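Local coordinates for Atu0111 protein (Agrobacterium tumefaciens, PDB 2FSQ) that is of unknown function but belongs to the 2H phosphoesterase clan, which makes activity on a phosphoester substrate possible, at residues 8-12 with 195-199; 40-44 with 111-115; 130-134 with 146-152. One frame throughout, in Å; residues are numbered along the deposited sequence.

Overall arrangement
The three contacts tie different elements of a mixed alpha-beta chain. Interaction 2 is the buried one, setting helix 111-121 against strand 42-48 of the four-stranded antiparallel sheet; interactions 1 and 3 are partly buried and nearer the surface. Interaction 1 lays the first ordered residues on the start of helix 195-212, largely through aliphatic side chains. Interaction 3 is mainly polar and joins the open end of the hairpin 133-139/142-147 to the capped start of helix 150-167. Interaction 2 mixes one precise amide-to-hydroxyl bond with apolar packing. Interactions 1 and 2 lie on opposite sides of the chain's centre, their own centres 36 Å apart, and no two contacts touch.

Interaction 1. Residues 8-12 with 195-199; sequences VSKDL and LPRWQ. With ACY (acetic acid), chain C.
Val8, the first ordered residue, lies against Leu195 and Pro196 in the opening turn of helix 195-212, and the chain then folds into an ST motif at Ser9. The CG2 branch of Val8 does most of the touching: it sits 3.6 Å from Leu195 CB and 3.8 Å from Pro196 CG, while CG1 leans toward Leu195 alone. The valine thus spans the first two residues of the helix.

Ser9 turns the loop back on itself. Its OG stands between the backbone N and the carbonyl carbon (chi1 68°), and from there it accepts a hydrogen bond from Leu12 N at 3.2 Å. Beyond this closure Leu12 faces the helix. With CG anti to its backbone N (chi1 174°), Leu12 sends CD2 to within 3.4 Å of Leu195 O, the carbonyl that receives the helical bond from Gln199 N. The same methyl group lies 3.9 Å from Trp198 CB, and it packs on the aliphatic root of Gln199, whose chain slides past Leu12 in the opposite direction. Leu12 and Leu195 are buried, whereas Val8 and Pro196 lie at the exposed margin.

Trp198 only lends its CB to this interface. Its indole leads away, packs edge-to-face with Phe190 and gives the NE1 hydrogen to Glu71, the residue that also makes a salt bridge with Arg197.

Arg197 points away from residues 8-12, and its guanidinium edge holds an acetate ion, probably from the crystallisation liquor. Two roughly parallel bonds make this fork: NH2 donates to OXT of the acetate at 2.9 Å, and NE donates to O at 3.0 Å, with an almost straight N-H...O angle of 173°.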
loop_
_atom_site.group_PDB
_atom_site.type_symbol
_atom_site.label_atom_id
_atom_site.label_comp_id
_atom_site.label_asym_id
_atom_site.label_seq_id
_atom_site.Cartn_x
_atom_site.Cartn_y
_atom_site.Cartn_z
ATOM N N VAL A 8 -4.876 12.796 20.677
ATOM C CA VAL A 8 -5.242 11.951 19.495
ATOM C C VAL A 8 -5.291 12.836 18.254
ATOM O O VAL A 8 -6.068 13.798 18.201
ATOM C CB VAL A 8 -6.614 11.280 19.691
ATOM C CG1 VAL A 8 -6.981 10.428 18.481
ATOM C CG2 VAL A 8 -6.622 10.439 20.955
ATOM N N SER A 9 -4.472 12.500 17.256
ATOM C CA SER A 9 -4.406 13.282 16.020
ATOM C C SER A 9 -5.671 13.111 15.203
ATOM O O SER A 9 -6.400 12.130 15.365
ATOM C CB SER A 9 -3.176 12.903 15.173
ATOM O OG SER A 9 -3.286 11.583 14.654
ATOM N N LYS A 10 -5.932 14.085 14.336
ATOM C CA LYS A 10 -7.038 13.999 13.383
ATOM C C LYS A 10 -6.919 12.715 12.554
ATOM O O LYS A 10 -7.904 12.024 12.323
ATOM C CB LYS A 10 -7.066 15.231 12.463
ATOM C CG LYS A 10 -7.121 16.589 13.183
ATOM C CD LYS A 10 -8.548 17.095 13.353
ATOM C CE LYS A 10 -8.570 18.589 13.675
ATOM N NZ LYS A 10 -9.934 19.211 13.524
ATOM N N ASP A 11 -5.696 12.397 12.141
ATOM C CA ASP A 11 -5.424 11.212 11.328
ATOM C C ASP A 11 -5.788 9.868 12.010
ATOM O O ASP A 11 -6.408 8.997 11.388
ATOM C CB ASP A 11 -3.958 11.248 10.875
ATOM C CG ASP A 11 -3.537 9.994 10.158
ATOM O OD1 ASP A 11 -3.439 8.950 10.830
ATOM O OD2 ASP A 11 -3.300 10.054 8.929
ATOM N N LEU A 12 -5.417 9.703 13.280
ATOM C CA LEU A 12 -5.725 8.470 14.026
ATOM C C LEU A 12 -7.216 8.315 14.360
ATOM O O LEU A 12 -7.742 7.197 14.383
ATOM C CB LEU A 12 -4.895 8.397 15.314
ATOM C CG LEU A 12 -5.183 7.259 16.299
ATOM C CD1 LEU A 12 -4.900 5.906 15.688
ATOM C CD2 LEU A 12 -4.371 7.427 17.559
ATOM N N LEU A 195 -7.347 5.355 22.106
ATOM C CA LEU A 195 -6.684 6.201 21.110
ATOM C C LEU A 195 -5.515 7.027 21.647
ATOM O O LEU A 195 -4.497 7.124 20.968
ATOM C CB LEU A 195 -7.699 7.046 20.331
ATOM C CG LEU A 195 -8.738 6.218 19.565
ATOM C CD1 LEU A 195 -9.695 7.146 18.819
ATOM C CD2 LEU A 195 -8.096 5.216 18.605
ATOM N N PRO A 196 -5.655 7.656 22.834
ATOM C CA PRO A 196 -4.476 8.392 23.317
ATOM C C PRO A 196 -3.225 7.514 23.472
ATOM O O PRO A 196 -2.110 7.953 23.169
ATOM C CB PRO A 196 -4.943 8.952 24.672
ATOM C CG PRO A 196 -6.450 9.106 24.496
ATOM C CD PRO A 196 -6.824 7.849 23.721
ATOM N N ARG A 197 -3.397 6.268 23.882
ATOM C CA ARG A 197 -2.264 5.361 23.977
ATOM C C ARG A 197 -1.667 5.062 22.588
ATOM O O ARG A 197 -0.449 5.119 22.404
ATOM C CB ARG A 197 -2.689 4.065 24.697
ATOM C CG ARG A 197 -1.723 2.905 24.495
ATOM C CD ARG A 197 -1.924 1.699 25.419
ATOM N NE ARG A 197 -3.317 1.322 25.551
ATOM C CZ ARG A 197 -3.959 0.519 24.701
ATOM N NH1 ARG A 197 -3.331 0.003 23.644
ATOM N NH2 ARG A 197 -5.246 0.252 24.895
ATOM N N TRP A 198 -2.517 4.744 21.612
ATOM C CA TRP A 198 -2.020 4.557 20.253
ATOM C C TRP A 198 -1.299 5.805 19.758
ATOM O O TRP A 198 -0.246 5.695 19.147
ATOM C CB TRP A 198 -3.144 4.150 19.299
ATOM C CG TRP A 198 -3.344 2.675 19.282
ATOM C CD1 TRP A 198 -4.085 1.930 20.166
ATOM C CD2 TRP A 198 -2.794 1.747 18.338
ATOM N NE1 TRP A 198 -4.017 0.590 19.833
ATOM C CE2 TRP A 198 -3.221 0.450 18.722
ATOM C CE3 TRP A 198 -1.949 1.879 17.226
ATOM C CZ2 TRP A 198 -2.878 -0.701 17.994
ATOM C CZ3 TRP A 198 -1.598 0.725 16.509
ATOM C CH2 TRP A 198 -2.052 -0.547 16.910
ATOM N N GLN A 199 -1.863 6.985 19.994
ATOM C CA GLN A 199 -1.188 8.194 19.513
ATOM C C GLN A 199 0.199 8.344 20.127
ATOM O O GLN A 199 1.168 8.703 19.436
ATOM C CB GLN A 199 -1.989 9.452 19.782
ATOM C CG GLN A 199 -1.368 10.660 19.063
ATOM C CD GLN A 199 -1.338 10.482 17.551
ATOM O OE1 GLN A 199 -0.260 10.491 16.896
ATOM N NE2 GLN A 199 -2.512 10.305 16.985
HETATM C C ACY C . -6.155 2.651 27.553
HETATM O O ACY C . -4.910 2.595 27.701
HETATM O OXT ACY C . -6.769 1.994 26.689
HETATM C CH3 ACY C . -6.978 3.549 28.432
#

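Interaction 2. Residues 40-44 with 111-115; sequences EPGNT and IDAVT
Asn43 and Thr115 reach past each other in opposite directions and are joined by one well-formed hydrogen bond: Asn43 ND2 donates to Thr115 OG1 at 2.9 Å, with an N-H...O angle of 169°. The hydroxyl oxygen lies close to the plane of the amide, so the N-H is used almost ideally. Asn43 carries CG between its backbone N and carbonyl carbon (chi1 55°), which swings the amide off the strand and toward the helix. Its other end is held as well, because OD1 accepts from Val91 N on the adjacent strand; between them the two bonds fix the rotation of this buried amide.

Thr115 offers OG1 from the branch beside its own backbone N, with the methyl CG2 on the other branch. In the main chain, its N closes the helical turn on Ile111 O at 3.0 Å. Val114 CG1 comes alongside the amide, 4.2 Å from Asn43 ND2, and adds an apolar flank to the polar link.

One helical turn earlier the contact changes character. Ile111 extends its CG2 methyl to the backbone of the strand, 3.7 Å from Gly42 CA, where no side chain intervenes. Its other branch turns to the neighbouring peptide, placing CG1 3.8 Å from Pro41 O. The proline ring brushes the isoleucine more loosely, with Pro41 CB 4.5 Å from Ile111 CG2.

Locally, strand and helix run nearly parallel, 26° apart, with axes 8.3 Å from each other at closest approach. Strand 42-48 runs between strands 84-92 and 222-226 of the four-stranded antiparallel sheet. Helix 111-121 lies over one face of that sheet and meets both neighbouring strands: Thr115 touches Phe223 and Glu225 of strand 222-226, while Val114 rests on Val91 of strand 84-92.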
loop_
_atom_site.group_PDB
_atom_site.type_symbol
_atom_site.label_atom_id
_atom_site.label_comp_id
_atom_site.label_asym_id
_atom_site.label_seq_id
_atom_site.Cartn_x
_atom_site.Cartn_y
_atom_site.Cartn_z
ATOM N N GLU A 40 -8.685 -12.437 -3.778
ATOM C CA GLU A 40 -9.052 -11.143 -4.360
ATOM C C GLU A 40 -7.993 -10.787 -5.424
ATOM O O GLU A 40 -7.175 -9.881 -5.214
ATOM C CB GLU A 40 -9.118 -10.078 -3.249
ATOM C CG GLU A 40 -9.810 -8.797 -3.692
ATOM C CD GLU A 40 -9.738 -7.673 -2.650
ATOM O OE1 GLU A 40 -10.342 -6.604 -2.886
ATOM O OE2 GLU A 40 -9.061 -7.845 -1.613
ATOM N N PRO A 41 -7.956 -11.549 -6.537
ATOM C CA PRO A 41 -6.800 -11.430 -7.435
ATOM C C PRO A 41 -6.743 -10.148 -8.235
ATOM O O PRO A 41 -7.767 -9.576 -8.584
ATOM C CB PRO A 41 -6.936 -12.621 -8.391
ATOM C CG PRO A 41 -8.002 -13.490 -7.793
ATOM C CD PRO A 41 -8.869 -12.638 -6.936
ATOM N N GLY A 42 -5.525 -9.730 -8.548
ATOM C CA GLY A 42 -5.331 -8.516 -9.320
ATOM C C GLY A 42 -3.898 -8.385 -9.766
ATOM O O GLY A 42 -3.107 -9.343 -9.682
ATOM N N ASN A 43 -3.558 -7.186 -10.223
ATOM C CA ASN A 43 -2.194 -6.865 -10.570
ATOM C C ASN A 43 -1.912 -5.414 -10.172
ATOM O O ASN A 43 -2.837 -4.687 -9.786
ATOM C CB ASN A 43 -1.903 -7.170 -12.050
ATOM C CG ASN A 43 -2.862 -6.485 -13.003
ATOM O OD1 ASN A 43 -3.125 -5.292 -12.892
ATOM N ND2 ASN A 43 -3.349 -7.235 -13.990
ATOM N N THR A 44 -0.642 -5.018 -10.194
ATOM C CA THR A 44 -0.251 -3.757 -9.575
ATOM C C THR A 44 1.211 -3.469 -9.866
ATOM O O THR A 44 1.950 -4.382 -10.227
ATOM C CB THR A 44 -0.479 -3.818 -8.044
ATOM O OG1 THR A 44 -0.174 -2.556 -7.444
ATOM C CG2 THR A 44 0.371 -4.887 -7.392
ATOM N N ILE A 111 -8.807 -11.765 -14.867
ATOM C CA ILE A 111 -7.641 -11.050 -14.355
ATOM C C ILE A 111 -6.345 -11.465 -15.080
ATOM O O ILE A 111 -5.564 -10.609 -15.474
ATOM C CB ILE A 111 -7.519 -11.186 -12.804
ATOM C CG1 ILE A 111 -8.744 -10.588 -12.096
ATOM C CG2 ILE A 111 -6.233 -10.514 -12.289
ATOM C CD1 ILE A 111 -8.963 -9.098 -12.340
ATOM N N ASP A 112 -6.153 -12.763 -15.328
ATOM C CA ASP A 112 -4.925 -13.200 -16.014
ATOM C C ASP A 112 -4.759 -12.640 -17.429
ATOM O O ASP A 112 -3.630 -12.375 -17.865
ATOM C CB ASP A 112 -4.821 -14.726 -16.049
ATOM C CG ASP A 112 -4.372 -15.320 -14.725
ATOM O OD1 ASP A 112 -4.009 -14.564 -13.780
ATOM O OD2 ASP A 112 -4.361 -16.570 -14.638
ATOM N N ALA A 113 -5.868 -12.475 -18.157
ATOM C CA ALA A 113 -5.813 -11.850 -19.476
ATOM C C ALA A 113 -5.480 -10.360 -19.402
ATOM O O ALA A 113 -4.803 -9.822 -20.267
ATOM C CB ALA A 113 -7.108 -12.108 -20.278
ATOM N N VAL A 114 -5.938 -9.679 -18.351
ATOM C CA VAL A 114 -5.544 -8.283 -18.183
ATOM C C VAL A 114 -4.027 -8.193 -17.904
ATOM O O VAL A 114 -3.334 -7.331 -18.448
ATOM C CB VAL A 114 -6.344 -7.566 -17.066
ATOM C CG1 VAL A 114 -5.976 -6.102 -17.047
ATOM C CG2 VAL A 114 -7.869 -7.729 -17.277
ATOM N N THR A 115 -3.536 -9.092 -17.056
ATOM C CA THR A 115 -2.112 -9.186 -16.751
ATOM C C THR A 115 -1.282 -9.371 -18.037
ATOM O O THR A 115 -0.282 -8.672 -18.235
ATOM C CB THR A 115 -1.849 -10.284 -15.711
ATOM O OG1 THR A 115 -2.536 -9.955 -14.493
ATOM C CG2 THR A 115 -0.353 -10.424 -15.431
#

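Interaction 3. Residues 130-134 with 146-152; sequences AFNMR and KGATAED
Asp152 OD1 is gripped by the backbone N of Asn132, 2.9 Å away, and by a water that also bridges to Ala130 O. The bond from Asn132 N is nearly straight (173°) but reaches OD1 from above the carboxylate plane, 67° out of it. The other oxygen of Asp152 serves its own helix: OD2 receives Thr149 N on its anti lone pair and the Thr149 hydroxyl OG1 at 2.7 Å, and a second water links it to Asn132 ND2. In return Asp152 N donates a weak bond to Thr149 OG1 at 3.3 Å, so that Thr149 and Asp152 form a capping box. With several donors around it at a helix start, the carboxylate is probably favoured in its charged form.

Beside this cap, Ala148 N donates to Asn132 O at 2.8 Å and flanks a short beta ladder. In it Met133 and Gly147 make an antiparallel non-hydrogen-bonded pair, followed by the hydrogen-bonded pair Arg134 and Lys146: Arg134 N donates to Lys146 O at 2.8 Å, and Lys146 N donates back to Arg134 O at 3.1 Å.

The Arg134 side chain reaches the turn that follows strand 142-147. CG takes the place between backbone N and carbonyl carbon (chi1 61°), and the extended chain beyond it runs along Ala148 until NE donates to Ala148 O at 3.0 Å, with the acceptor oxygen tilted out of the guanidinium plane. The selenomethionine Met133 curls instead toward the backbone, setting SE 3.9 Å from Gly147 CA.

The contact therefore closes the open end of the hairpin 133-139/142-147, in the three-stranded sheet that strand 179-182 completes, and fastens it to helix 150-167. Phe131 packs edge-to-face with Trp159 of that helix, while Phe131 and Met133 both touch Met85 of strand 84-92.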
loop_
_atom_site.group_PDB
_atom_site.type_symbol
_atom_site.label_atom_id
_atom_site.label_comp_id
_atom_site.label_asym_id
_atom_site.label_seq_id
_atom_site.Cartn_x
_atom_site.Cartn_y
_atom_site.Cartn_z
ATOM N N ALA A 130 15.512 7.232 -10.909
ATOM C CA ALA A 130 15.242 6.683 -9.591
ATOM C C ALA A 130 14.758 7.771 -8.655
ATOM O O ALA A 130 15.048 8.960 -8.832
ATOM C CB ALA A 130 16.506 6.047 -9.024
ATOM N N PHE A 131 13.998 7.345 -7.652
ATOM C CA PHE A 131 13.499 8.241 -6.621
ATOM C C PHE A 131 13.748 7.634 -5.247
ATOM O O PHE A 131 13.870 6.412 -5.105
ATOM C CB PHE A 131 12.002 8.521 -6.822
ATOM C CG PHE A 131 11.148 7.272 -6.935
ATOM C CD1 PHE A 131 10.646 6.629 -5.795
ATOM C CD2 PHE A 131 10.833 6.747 -8.188
ATOM C CE1 PHE A 131 9.836 5.476 -5.920
ATOM C CE2 PHE A 131 10.033 5.618 -8.315
ATOM C CZ PHE A 131 9.544 4.976 -7.177
ATOM N N ASN A 132 13.832 8.509 -4.252
ATOM C CA ASN A 132 13.967 8.129 -2.863
ATOM C C ASN A 132 12.751 8.623 -2.097
ATOM O O ASN A 132 12.278 9.730 -2.352
ATOM C CB ASN A 132 15.201 8.816 -2.285
ATOM C CG ASN A 132 16.472 8.378 -2.958
ATOM O OD1 ASN A 132 16.775 7.190 -2.999
ATOM N ND2 ASN A 132 17.229 9.339 -3.489
HETATM N N MSE A 133 12.240 7.793 -1.189
HETATM C CA MSE A 133 11.068 8.120 -0.383
HETATM C C MSE A 133 11.444 8.110 1.092
HETATM O O MSE A 133 12.407 7.427 1.490
HETATM C CB MSE A 133 9.934 7.106 -0.626
HETATM C CG MSE A 133 9.596 6.861 -2.095
HETATM SE SE MSE A 133 8.786 8.404 -2.974
HETATM C CE MSE A 133 7.038 8.460 -2.115
ATOM N N ARG A 134 10.690 8.840 1.902
ATOM C CA ARG A 134 10.886 8.878 3.361
ATOM C C ARG A 134 9.535 8.758 4.041
ATOM O O ARG A 134 8.493 9.112 3.459
ATOM C CB ARG A 134 11.595 10.152 3.837
ATOM C CG ARG A 134 10.860 11.411 3.534
ATOM C CD ARG A 134 11.731 12.552 4.004
ATOM N NE ARG A 134 11.273 13.844 3.520
ATOM C CZ ARG A 134 10.587 14.691 4.268
ATOM N NH1 ARG A 134 10.261 14.356 5.517
ATOM N NH2 ARG A 134 10.215 15.855 3.766
ATOM N N LYS A 146 6.344 10.307 1.581
ATOM C CA LYS A 146 6.497 11.219 0.470
ATOM C C LYS A 146 7.931 11.107 -0.034
ATOM O O LYS A 146 8.766 10.390 0.522
ATOM C CB LYS A 146 6.180 12.670 0.878
ATOM C CG LYS A 146 4.690 12.990 1.073
ATOM C CD LYS A 146 4.479 14.467 1.357
ATOM C CE LYS A 146 4.551 15.317 0.090
ATOM N NZ LYS A 146 3.573 14.931 -0.966
ATOM N N GLY A 147 8.219 11.844 -1.084
ATOM C CA GLY A 147 9.574 11.934 -1.638
ATOM C C GLY A 147 10.548 12.403 -0.556
ATOM O O GLY A 147 10.204 13.215 0.323
ATOM N N ALA A 148 11.755 11.848 -0.561
ATOM C CA ALA A 148 12.767 12.245 0.419
ATOM C C ALA A 148 13.016 13.745 0.283
ATOM O O ALA A 148 13.184 14.451 1.286
ATOM C CB ALA A 148 14.042 11.464 0.187
ATOM N N THR A 149 13.007 14.211 -0.963
ATOM C CA THR A 149 13.123 15.634 -1.306
ATOM C C THR A 149 11.955 16.021 -2.225
ATOM O O THR A 149 11.278 15.149 -2.814
ATOM C CB THR A 149 14.442 15.941 -2.047
ATOM O OG1 THR A 149 14.396 15.313 -3.333
ATOM C CG2 THR A 149 15.667 15.450 -1.254
ATOM N N ALA A 150 11.706 17.320 -2.356
ATOM C CA ALA A 150 10.641 17.789 -3.235
ATOM C C ALA A 150 10.838 17.313 -4.678
ATOM O O ALA A 150 9.873 17.000 -5.370
ATOM C CB ALA A 150 10.483 19.306 -3.163
ATOM N N GLU A 151 12.087 17.220 -5.121
ATOM C CA GLU A 151 12.355 16.674 -6.443
ATOM C C GLU A 151 11.903 15.214 -6.579
ATOM O O GLU A 151 11.447 14.807 -7.645
ATOM C CB GLU A 151 13.854 16.811 -6.764
ATOM C CG GLU A 151 14.158 16.514 -8.215
ATOM C CD GLU A 151 15.624 16.234 -8.493
ATOM O OE1 GLU A 151 16.364 15.857 -7.551
ATOM O OE2 GLU A 151 16.030 16.336 -9.675
ATOM N N ASP A 152 12.075 14.406 -5.532
ATOM C CA ASP A 152 11.579 13.025 -5.560
ATOM C C ASP A 152 10.079 12.938 -5.791
ATOM O O ASP A 152 9.620 12.063 -6.510
ATOM C CB ASP A 152 11.946 12.270 -4.283
ATOM C CG ASP A 152 13.430 12.026 -4.161
ATOM O OD1 ASP A 152 13.947 11.281 -4.998
ATOM O OD2 ASP A 152 14.060 12.614 -3.248
HETATM O O HOH W 1 16.069 11.040 -6.802
HETATM O O HOH W 2 16.741 12.138 -2.978
#